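Local atomic coordinates of N-acetylneuraminic acid (Sialic acid) synthetase (Leptospira borgpetersenii serovar Hardjo-bovis, PDB entry 6NCS), a protein that probably catalyses the manganese-dependent condensation of phosphoenolpyruvate with an N-acylated amino sugar to form a sialic acid. Residues A127-I131 / L149-A154. Residues are numbered along the deposited sequence; the frame is centred on the assembly and turned at random.
Sequences ASCDI and LSRGTA
Ser128 and Ile131 meet the 149-154 segment with opposite chemistry, a polar tip on one and a branched hydrocarbon on the other, just beyond the C-terminal end of strand 123-126 and at that of its TIM-barrel neighbour 146-150. The Ser128 hydroxyl, turned away from its own carbonyl carbon (chi1 -66°), accepts a weak, bent hydrogen bond from Gly152 N to OG at 3.0 Å, with 130° at the hydrogen. The same OG presses against Ser150 CB at 3.2 Å, and the Ser128 side chain lies about 6 Å from that of His210, a manganese ligand. With CG1 anti to the backbone N (chi1 -166°) and the chain extended beyond it, Ile131 CD1 reaches Arg151 CA and Ala154 CB, each 3.6 Å away; Leu149 crosses it at about a right angle, Leu149 CD2 to Ile131 CD1 at 4.0 Å. Arg151 folds back over its type II turn, and NH2 donates in the guanidinium plane to Ala154 O at 2.8 Å, while NH1 reaches His177. The second subunit adds Glu277, bonded to Thr153 N, and Arg288, paired with Asp130. Ser150 O is buried with no hydrogen-bond partner in the model; the C-H of Ser128 CA points at it, a weak compensation at most. Apolar packing of Ile131 thus accompanies a weak polar link, and the fit of the segments probably owes more to shape and apolar contact than to hydrogen bonding.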
ATOM      1  N   ALA A 127     -19.103 -13.022  10.195  1.00 14.76           N
ATOM      2  CA  ALA A 127     -18.537 -11.980  11.035  1.00 15.98           C
ATOM      3  C   ALA A 127     -17.267 -12.457  11.731  1.00 21.25           C
ATOM      4  O   ALA A 127     -17.054 -13.652  11.930  1.00 20.97           O
ATOM      5  CB  ALA A 127     -19.564 -11.540  12.079  1.00 18.05           C
ATOM      6  N   SER A 128     -16.424 -11.488  12.125  1.00 18.00           N
ATOM      7  CA  SER A 128     -15.170 -11.827  12.795  1.00 19.24           C
ATOM      8  C   SER A 128     -15.416 -12.656  14.045  1.00 18.97           C
ATOM      9  O   SER A 128     -14.698 -13.627  14.304  1.00 21.48           O
ATOM     10  CB  SER A 128     -14.393 -10.563  13.160  1.00 23.27           C
ATOM     11  OG  SER A 128     -13.959  -9.867  11.997  1.00 21.39           O
ATOM     12  N   CYS A 129     -16.429 -12.287  14.830  1.00 20.95           N
ATOM     13  CA  CYS A 129     -16.717 -12.998  16.068  1.00 20.57           C
ATOM     14  C   CYS A 129     -17.094 -14.454  15.843  1.00 19.82           C
ATOM     15  O   CYS A 129     -17.153 -15.214  16.817  1.00 22.04           O
ATOM     16  CB  CYS A 129     -17.848 -12.294  16.818  1.00 28.82           C
ATOM     17  SG  CYS A 129     -19.445 -12.383  15.949  1.00 28.78           S
ATOM     18  N   ASP A 130     -17.361 -14.863  14.600  1.00 18.40           N
ATOM     19  CA  ASP A 130     -17.745 -16.234  14.304  1.00 17.90           C
ATOM     20  C   ASP A 130     -16.632 -17.011  13.616  1.00 21.69           C
ATOM     21  O   ASP A 130     -16.879 -18.071  13.039  1.00 19.35           O
ATOM     22  CB  ASP A 130     -19.024 -16.248  13.468  1.00 18.78           C
ATOM     23  CG  ASP A 130     -20.237 -15.976  14.317  1.00 22.67           C
ATOM     24  OD1 ASP A 130     -20.201 -16.403  15.493  1.00 21.36           O
ATOM     25  OD2 ASP A 130     -21.196 -15.327  13.842  1.00 25.56           O
ATOM     26  N   ILE A 131     -15.396 -16.516  13.681  1.00 22.11           N
ATOM     27  CA  ILE A 131     -14.308 -17.247  13.047  1.00 28.59           C
ATOM     28  C   ILE A 131     -13.996 -18.545  13.777  1.00 28.92           C
ATOM     29  O   ILE A 131     -13.313 -19.411  13.220  1.00 23.15           O
ATOM     30  CB  ILE A 131     -13.071 -16.332  12.917  1.00 25.47           C
ATOM     31  CG1 ILE A 131     -12.048 -16.960  11.961  1.00 24.54           C
ATOM     32  CG2 ILE A 131     -12.475 -16.036  14.292  1.00 21.86           C
ATOM     33  CD1 ILE A 131     -11.092 -15.983  11.341  1.00 31.53           C
ATOM     34  N   LEU A 149     -15.215 -14.232   4.776  1.00 12.10           N
ATOM     35  CA  LEU A 149     -14.934 -14.350   6.204  1.00 13.61           C
ATOM     36  C   LEU A 149     -13.998 -13.224   6.620  1.00 16.16           C
ATOM     37  O   LEU A 149     -13.017 -12.957   5.928  1.00 13.99           O
ATOM     38  CB  LEU A 149     -14.280 -15.697   6.508  1.00 14.23           C
ATOM     39  CG  LEU A 149     -13.794 -15.960   7.937  1.00 19.16           C
ATOM     40  CD1 LEU A 149     -14.977 -16.054   8.917  1.00 21.74           C
ATOM     41  CD2 LEU A 149     -12.949 -17.231   7.970  1.00 18.39           C
ATOM     42  N   SER A 150     -14.312 -12.549   7.719  1.00 13.76           N
ATOM     43  CA  SER A 150     -13.418 -11.576   8.334  0.59 15.90           C
ATOM     44  C   SER A 150     -12.684 -12.229   9.497  1.00 11.90           C
ATOM     45  O   SER A 150     -13.242 -13.080  10.193  1.00 16.49           O
ATOM     46  CB  SER A 150     -14.188 -10.356   8.841  0.59 19.71           C
ATOM     47  OG  SER A 150     -14.570  -9.512   7.775  0.59 23.89           O
ATOM     48  N   ARG A 151     -11.424 -11.821   9.716  1.00 14.72           N
ATOM     49  CA  ARG A 151     -10.581 -12.490  10.707  1.00 15.15           C
ATOM     50  C   ARG A 151     -10.241 -11.621  11.916  1.00 20.28           C
ATOM     51  O   ARG A 151      -9.250 -11.892  12.598  1.00 17.78           O
ATOM     52  CB  ARG A 151      -9.290 -13.042  10.070  1.00 15.78           C
ATOM     53  CG  ARG A 151      -8.430 -12.100   9.185  1.00 17.14           C
ATOM     54  CD  ARG A 151      -7.723 -10.984   9.989  1.00 15.34           C
ATOM     55  NE  ARG A 151      -6.994 -11.471  11.163  1.00 20.12           N
ATOM     56  CZ  ARG A 151      -5.755 -11.098  11.475  1.00 21.21           C
ATOM     57  NH1 ARG A 151      -5.113 -10.237  10.700  1.00 25.52           N
ATOM     58  NH2 ARG A 151      -5.158 -11.571  12.563  1.00 20.31           N
ATOM     59  N   GLY A 152     -11.053 -10.614  12.226  1.00 15.11           N
ATOM     60  CA  GLY A 152     -10.877  -9.911  13.483  1.00 23.31           C
ATOM     61  C   GLY A 152     -10.865 -10.910  14.624  1.00 26.42           C
ATOM     62  O   GLY A 152     -11.551 -11.931  14.535  1.00 20.40           O
ATOM     63  N   THR A 153     -10.061 -10.660  15.663  1.00 21.03           N
ATOM     64  CA  THR A 153      -9.833 -11.470  16.865  1.00 29.25           C
ATOM     65  C   THR A 153      -8.919 -12.683  16.640  1.00 25.47           C
ATOM     66  O   THR A 153      -8.506 -13.301  17.627  1.00 24.13           O
ATOM     67  CB  THR A 153     -11.130 -11.999  17.517  1.00 28.43           C
ATOM     68  OG1 THR A 153     -11.640 -13.098  16.747  1.00 25.81           O
ATOM     69  CG2 THR A 153     -12.188 -10.913  17.611  1.00 22.56           C
ATOM     70  N   ALA A 154      -8.594 -13.060  15.402  1.00 18.10           N
ATOM     71  CA  ALA A 154      -8.087 -14.404  15.129  1.00 24.17           C
ATOM     72  C   ALA A 154      -6.566 -14.464  14.990  1.00 21.87           C
ATOM     73  O   ALA A 154      -5.942 -13.595  14.373  1.00 24.51           O
ATOM     74  CB  ALA A 154      -8.737 -14.973  13.865  1.00 21.16           C
TER